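Local coordinates for large ribosomal subunit protein uL10 (Thermotoga maritima, PDB 1ZAV) that forms part of the ribosomal stalk, binding L7/L12 dimers and probably ribosomal RNA, and is thought to help the ribosome interact with GTP-bound translation factors, at residues 22-26 and 93-97; 72-78 and 117-123. One frame throughout, in Å; residues are numbered along the deposited sequence.

Both contacts are built on the central antiparallel sheet of the domain, in which strands 24-28 and 114-119 are neighbours; the centres of the two contacts lie about 12 Å apart. Contact 1 packs the start of helix 94-106 on strand 24-28; contact 2 packs the loop 72-78 on the hairpin formed by strands 114-119 and 122-125. The two are joined directly by backbone pairing: I25 O lies 2.8 Å from F118 N, and S23 O is 2.8 Å from E120 N, both probable hydrogen bonds. L24 CD1 packs 3.6 Å from the backbone F118 O, and I25 CD1 lies 3.5 Å from Y72 OH. The L7/L12-binding region, residues 138-180, includes neither contact.

Contact 1. Residues 22-26 and 93-97; sequences TSLIL and PVEAV
S23, L24 and L26 meet P93, A96 and V97 in a buried helix-on-sheet contact, where the start of helix 94-106 and the loop residue P93 lie against strand 24-28 and S23 just before it, inside the sheet-and-helix domain of this uL10 protein. The chains approach most closely at the loop end, with the CA atoms of L24 and P93 5.9 Å apart, and have separated to 7.9 Å between the CA atoms of L26 and V97. Small, rigid P93 suits the narrower end: its ring carbon CB rests 3.5 Å from L24 CB, while S23 OG lies alongside the ring, 3.3 Å from the same P93 CB. S23 OG sits between its backbone N and carbonyl carbon (chi1 68°), which turns it to the P93 ring, and a side chain this short fits beside the proline.

Beyond the proline, L24 reaches into the angle between A96 and V97. Its CG stands opposite the backbone N (chi1 165°), and the branch carries L24 CD2 to 3.7 Å from V97 CG2 and 4.0 Å from A96 CB. The alanine methyl lets the helix come near the leucine, whereas V97 divides its two branches between two strand residues: CG2 takes L24, and CG1 meets L26 CD1 at 4.1 Å. L24 and L26, with I25 between them, thus point to the same face of the sheet, as alternation along a strand requires. The contact between the two segments is carried by apolar packing.

Around this core, strand 83-88 adds L86 beside L24 and V88 beside S23 and A96. L45 of helix 35-49 also covers A96, and V129 and I132 of helix 126-133 pack on V97, so the start of helix 94-106 touches helix 35-49 through A96 and helix 126-133 through V97.

Contact 2. Residues 72-78 and 117-123; sequences YEGYEEF and GFLEGKK
A beta hairpin receives the loop 72-78 here: strands 114-119 and 122-125 are joined by a type I' turn from L119 to K122, and F118 and K123 carry most of its side of the contact. Y72 directs its ring edge at one face of F118 in a T-shaped (edge-to-face) pair, centroids 5.1 Å apart and planes at 73°. Y75 CB meets the F118 rim in plane, 3.7 Å from F118 CE1. G117 N lies over one face of the F78 ring, 3.5 Å from F78 CZ. Glycine suits position 117 because its backbone angles would jam a CB against the preceding carbonyl O.

At the outer margin all four K123 torsions are near 180°, CG opposite the backbone N, which carries NZ out to the loop. K123 NZ donates to G74 O (2.5 Å), in the carbonyl plane on a lone pair, and forms a salt bridge with E77 OE1 (2.6 Å) on its anti side; both distances are short, so the exact lengths are doubtful. G74 suits its positive phi, and its missing side chain makes room for the lysine end.

Y72 OH bonds F19 O, and Y75 OH bonds N64 of helix 60-69. F118 and F78 both reach F27 of strand 24-28, while L67 of helix 60-69 backs Y72 and Y75.

Contact 1. Residues 22-26 and 93-97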
loop_
_atom_site.group_PDB
_atom_site.type_symbol
_atom_site.label_atom_id
_atom_site.label_comp_id
_atom_site.label_asym_id
_atom_site.label_seq_id
_atom_site.Cartn_x
_atom_site.Cartn_y
_atom_site.Cartn_z
ATOM N N THR A 22 -27.588 -7.327 3.534
ATOM C CA THR A 22 -26.726 -7.234 2.355
ATOM C C THR A 22 -25.343 -6.683 2.666
ATOM O O THR A 22 -25.169 -5.930 3.626
ATOM C CB THR A 22 -27.356 -6.328 1.304
ATOM O OG1 THR A 22 -27.768 -5.101 1.926
ATOM C CG2 THR A 22 -28.553 -7.017 0.666
ATOM N N SER A 23 -24.362 -7.061 1.847
ATOM C CA SER A 23 -22.993 -6.595 2.019
ATOM C C SER A 23 -22.683 -5.578 0.918
ATOM O O SER A 23 -21.642 -4.925 0.925
ATOM C CB SER A 23 -22.014 -7.771 1.950
ATOM O OG SER A 23 -21.965 -8.336 0.650
ATOM N N LEU A 24 -23.611 -5.454 -0.020
ATOM C CA LEU A 24 -23.487 -4.523 -1.127
ATOM C C LEU A 24 -24.861 -4.145 -1.654
ATOM O O LEU A 24 -25.758 -4.985 -1.761
ATOM C CB LEU A 24 -22.662 -5.138 -2.280
ATOM C CG LEU A 24 -22.787 -4.389 -3.619
ATOM C CD1 LEU A 24 -22.089 -3.043 -3.493
ATOM C CD2 LEU A 24 -22.153 -5.185 -4.765
ATOM N N ILE A 25 -25.013 -2.862 -1.947
ATOM C CA ILE A 25 -26.214 -2.304 -2.538
ATOM C C ILE A 25 -25.629 -1.275 -3.508
ATOM O O ILE A 25 -25.027 -0.293 -3.082
ATOM C CB ILE A 25 -27.126 -1.568 -1.504
ATOM C CG1 ILE A 25 -27.657 -2.559 -0.464
ATOM C CG2 ILE A 25 -28.308 -0.926 -2.220
ATOM C CD1 ILE A 25 -28.481 -1.899 0.667
ATOM N N LEU A 26 -25.756 -1.531 -4.804
ATOM C CA LEU A 26 -25.250 -0.607 -5.808
ATOM C C LEU A 26 -26.414 -0.179 -6.698
ATOM O O LEU A 26 -27.183 -1.008 -7.197
ATOM C CB LEU A 26 -24.119 -1.262 -6.623
ATOM C CG LEU A 26 -23.469 -0.420 -7.730
ATOM C CD1 LEU A 26 -22.077 -0.939 -8.053
ATOM C CD2 LEU A 26 -24.356 -0.436 -8.957
ATOM N N PRO A 93 -18.718 -9.333 -1.749
ATOM C CA PRO A 93 -19.345 -8.404 -2.696
ATOM C C PRO A 93 -18.522 -7.750 -3.808
ATOM O O PRO A 93 -19.076 -7.342 -4.835
ATOM C CB PRO A 93 -19.981 -7.368 -1.767
ATOM C CG PRO A 93 -18.985 -7.276 -0.655
ATOM C CD PRO A 93 -18.643 -8.736 -0.400
ATOM N N VAL A 94 -17.213 -7.648 -3.619
ATOM C CA VAL A 94 -16.371 -6.988 -4.611
ATOM C C VAL A 94 -16.510 -7.497 -6.039
ATOM O O VAL A 94 -16.581 -6.700 -6.975
ATOM C CB VAL A 94 -14.890 -7.030 -4.183
ATOM C CG1 VAL A 94 -13.994 -6.491 -5.303
ATOM C CG2 VAL A 94 -14.708 -6.180 -2.921
ATOM N N GLU A 95 -16.574 -8.815 -6.215
ATOM C CA GLU A 95 -16.692 -9.384 -7.552
ATOM C C GLU A 95 -17.955 -8.948 -8.320
ATOM O O GLU A 95 -17.951 -8.895 -9.545
ATOM C CB GLU A 95 -16.641 -10.912 -7.472
ATOM C CG GLU A 95 -16.861 -11.606 -8.810
ATOM C CD GLU A 95 -15.728 -11.361 -9.792
ATOM O OE1 GLU A 95 -15.897 -11.687 -10.988
ATOM O OE2 GLU A 95 -14.669 -10.852 -9.367
ATOM N N ALA A 96 -19.039 -8.650 -7.608
ATOM C CA ALA A 96 -20.269 -8.228 -8.275
ATOM C C ALA A 96 -20.094 -6.831 -8.864
ATOM O O ALA A 96 -20.630 -6.523 -9.929
ATOM C CB ALA A 96 -21.450 -8.243 -7.294
ATOM N N VAL A 97 -19.358 -5.978 -8.164
ATOM C CA VAL A 97 -19.128 -4.633 -8.678
ATOM C C VAL A 97 -18.331 -4.759 -9.988
ATOM O O VAL A 97 -18.669 -4.138 -10.998
ATOM C CB VAL A 97 -18.357 -3.773 -7.665
ATOM C CG1 VAL A 97 -18.179 -2.351 -8.220
ATOM C CG2 VAL A 97 -19.119 -3.732 -6.322
#

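Contact 2. Residues 72-78 and 117-123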
loop_
_atom_site.group_PDB
_atom_site.type_symbol
_atom_site.label_atom_id
_atom_site.label_comp_id
_atom_site.label_asym_id
_atom_site.label_seq_id
_atom_site.Cartn_x
_atom_site.Cartn_y
_atom_site.Cartn_z
ATOM N N TYR A 72 -30.823 3.430 6.664
ATOM C CA TYR A 72 -29.737 3.926 5.829
ATOM C C TYR A 72 -29.909 5.440 5.710
ATOM O O TYR A 72 -31.022 5.953 5.818
ATOM C CB TYR A 72 -29.798 3.315 4.428
ATOM C CG TYR A 72 -29.280 1.903 4.343
ATOM C CD1 TYR A 72 -30.025 0.831 4.835
ATOM C CD2 TYR A 72 -28.033 1.637 3.779
ATOM C CE1 TYR A 72 -29.539 -0.478 4.765
ATOM C CE2 TYR A 72 -27.538 0.333 3.706
ATOM C CZ TYR A 72 -28.296 -0.718 4.200
ATOM O OH TYR A 72 -27.804 -2.001 4.132
ATOM N N GLU A 73 -28.810 6.151 5.495
ATOM C CA GLU A 73 -28.875 7.597 5.330
ATOM C C GLU A 73 -27.999 8.028 4.162
ATOM O O GLU A 73 -27.055 7.325 3.805
ATOM C CB GLU A 73 -28.421 8.311 6.601
ATOM C CG GLU A 73 -29.226 7.948 7.831
ATOM C CD GLU A 73 -29.197 9.043 8.875
ATOM O OE1 GLU A 73 -29.826 10.099 8.638
ATOM O OE2 GLU A 73 -28.543 8.855 9.923
ATOM N N GLY A 74 -28.334 9.174 3.573
ATOM C CA GLY A 74 -27.576 9.702 2.450
ATOM C C GLY A 74 -27.632 8.886 1.166
ATOM O O GLY A 74 -26.647 8.820 0.434
ATOM N N TYR A 75 -28.784 8.280 0.886
ATOM C CA TYR A 75 -28.972 7.452 -0.312
ATOM C C TYR A 75 -29.903 8.112 -1.330
ATOM O O TYR A 75 -29.965 7.701 -2.495
ATOM C CB TYR A 75 -29.555 6.101 0.100
ATOM C CG TYR A 75 -30.854 6.230 0.867
ATOM C CD1 TYR A 75 -32.060 6.444 0.201
ATOM C CD2 TYR A 75 -30.870 6.191 2.264
ATOM C CE1 TYR A 75 -33.250 6.618 0.901
ATOM C CE2 TYR A 75 -32.054 6.362 2.974
ATOM C CZ TYR A 75 -33.237 6.579 2.288
ATOM O OH TYR A 75 -34.407 6.772 2.979
ATOM N N GLU A 76 -30.628 9.136 -0.884
ATOM C CA GLU A 76 -31.579 9.846 -1.740
ATOM C C GLU A 76 -31.011 10.272 -3.098
ATOM O O GLU A 76 -31.710 10.227 -4.116
ATOM C CB GLU A 76 -32.124 11.080 -1.013
ATOM C CG GLU A 76 -32.863 10.789 0.295
ATOM C CD GLU A 76 -31.934 10.521 1.476
ATOM O OE1 GLU A 76 -32.447 10.336 2.602
ATOM O OE2 GLU A 76 -30.700 10.496 1.290
ATOM N N GLU A 77 -29.753 10.690 -3.111
ATOM C CA GLU A 77 -29.110 11.124 -4.350
ATOM C C GLU A 77 -28.953 9.987 -5.355
ATOM O O GLU A 77 -28.693 10.224 -6.535
ATOM C CB GLU A 77 -27.734 11.730 -4.051
ATOM C CG GLU A 77 -26.852 10.870 -3.169
ATOM C CD GLU A 77 -25.403 11.308 -3.203
ATOM O OE1 GLU A 77 -24.633 10.905 -2.309
ATOM O OE2 GLU A 77 -25.028 12.049 -4.138
ATOM N N PHE A 78 -29.116 8.753 -4.882
ATOM C CA PHE A 78 -28.991 7.569 -5.734
ATOM C C PHE A 78 -30.314 7.142 -6.372
ATOM O O PHE A 78 -30.323 6.286 -7.257
ATOM C CB PHE A 78 -28.456 6.383 -4.920
ATOM C CG PHE A 78 -27.058 6.573 -4.390
ATOM C CD1 PHE A 78 -26.734 6.164 -3.098
ATOM C CD2 PHE A 78 -26.056 7.121 -5.189
ATOM C CE1 PHE A 78 -25.437 6.299 -2.609
ATOM C CE2 PHE A 78 -24.750 7.260 -4.704
ATOM C CZ PHE A 78 -24.441 6.846 -3.414
ATOM N N GLY A 117 -23.382 3.578 -4.133
ATOM C CA GLY A 117 -24.146 2.720 -3.241
ATOM C C GLY A 117 -23.498 2.536 -1.883
ATOM O O GLY A 117 -22.846 3.443 -1.372
ATOM N N PHE A 118 -23.681 1.359 -1.296
ATOM C CA PHE A 118 -23.108 1.060 0.005
ATOM C C PHE A 118 -22.367 -0.256 -0.031
ATOM O O PHE A 118 -22.883 -1.268 -0.516
ATOM C CB PHE A 118 -24.201 0.991 1.080
ATOM C CG PHE A 118 -24.970 2.265 1.244
ATOM C CD1 PHE A 118 -26.071 2.539 0.440
ATOM C CD2 PHE A 118 -24.579 3.206 2.198
ATOM C CE1 PHE A 118 -26.778 3.737 0.580
ATOM C CE2 PHE A 118 -25.273 4.399 2.345
ATOM C CZ PHE A 118 -26.377 4.669 1.534
ATOM N N LEU A 119 -21.156 -0.247 0.499
ATOM C CA LEU A 119 -20.344 -1.450 0.523
ATOM C C LEU A 119 -19.984 -1.754 1.971
ATOM O O LEU A 119 -19.309 -0.966 2.632
ATOM C CB LEU A 119 -19.082 -1.248 -0.323
ATOM C CG LEU A 119 -18.418 -2.500 -0.912
ATOM C CD1 LEU A 119 -17.294 -2.070 -1.853
ATOM C CD2 LEU A 119 -17.871 -3.388 0.197
ATOM N N GLU A 120 -20.455 -2.898 2.458
ATOM C CA GLU A 120 -20.199 -3.317 3.824
ATOM C C GLU A 120 -20.518 -2.192 4.808
ATOM O O GLU A 120 -19.750 -1.902 5.725
ATOM C CB GLU A 120 -18.746 -3.800 3.945
ATOM C CG GLU A 120 -18.487 -4.990 3.009
ATOM C CD GLU A 120 -17.125 -5.654 3.170
ATOM O OE1 GLU A 120 -16.893 -6.668 2.474
ATOM O OE2 GLU A 120 -16.292 -5.179 3.974
ATOM N N GLY A 121 -21.670 -1.562 4.591
ATOM C CA GLY A 121 -22.115 -0.486 5.456
ATOM C C GLY A 121 -21.457 0.862 5.226
ATOM O O GLY A 121 -21.630 1.780 6.036
ATOM N N LYS A 122 -20.704 0.993 4.137
ATOM C CA LYS A 122 -20.027 2.252 3.830
ATOM C C LYS A 122 -20.531 2.812 2.509
ATOM O O LYS A 122 -20.602 2.101 1.515
ATOM C CB LYS A 122 -18.514 2.037 3.735
ATOM C CG LYS A 122 -17.861 1.525 5.010
ATOM C CD LYS A 122 -16.419 1.071 4.760
ATOM C CE LYS A 122 -15.551 2.199 4.212
ATOM N NZ LYS A 122 -14.135 1.775 4.005
ATOM N N LYS A 123 -20.872 4.094 2.499
ATOM C CA LYS A 123 -21.364 4.737 1.288
ATOM C C LYS A 123 -20.211 4.987 0.314
ATOM O O LYS A 123 -19.120 5.360 0.731
ATOM C CB LYS A 123 -22.027 6.071 1.648
ATOM C CG LYS A 123 -22.555 6.859 0.465
ATOM C CD LYS A 123 -23.194 8.164 0.917
ATOM C CE LYS A 123 -23.813 8.900 -0.255
ATOM N NZ LYS A 123 -24.494 10.157 0.159
#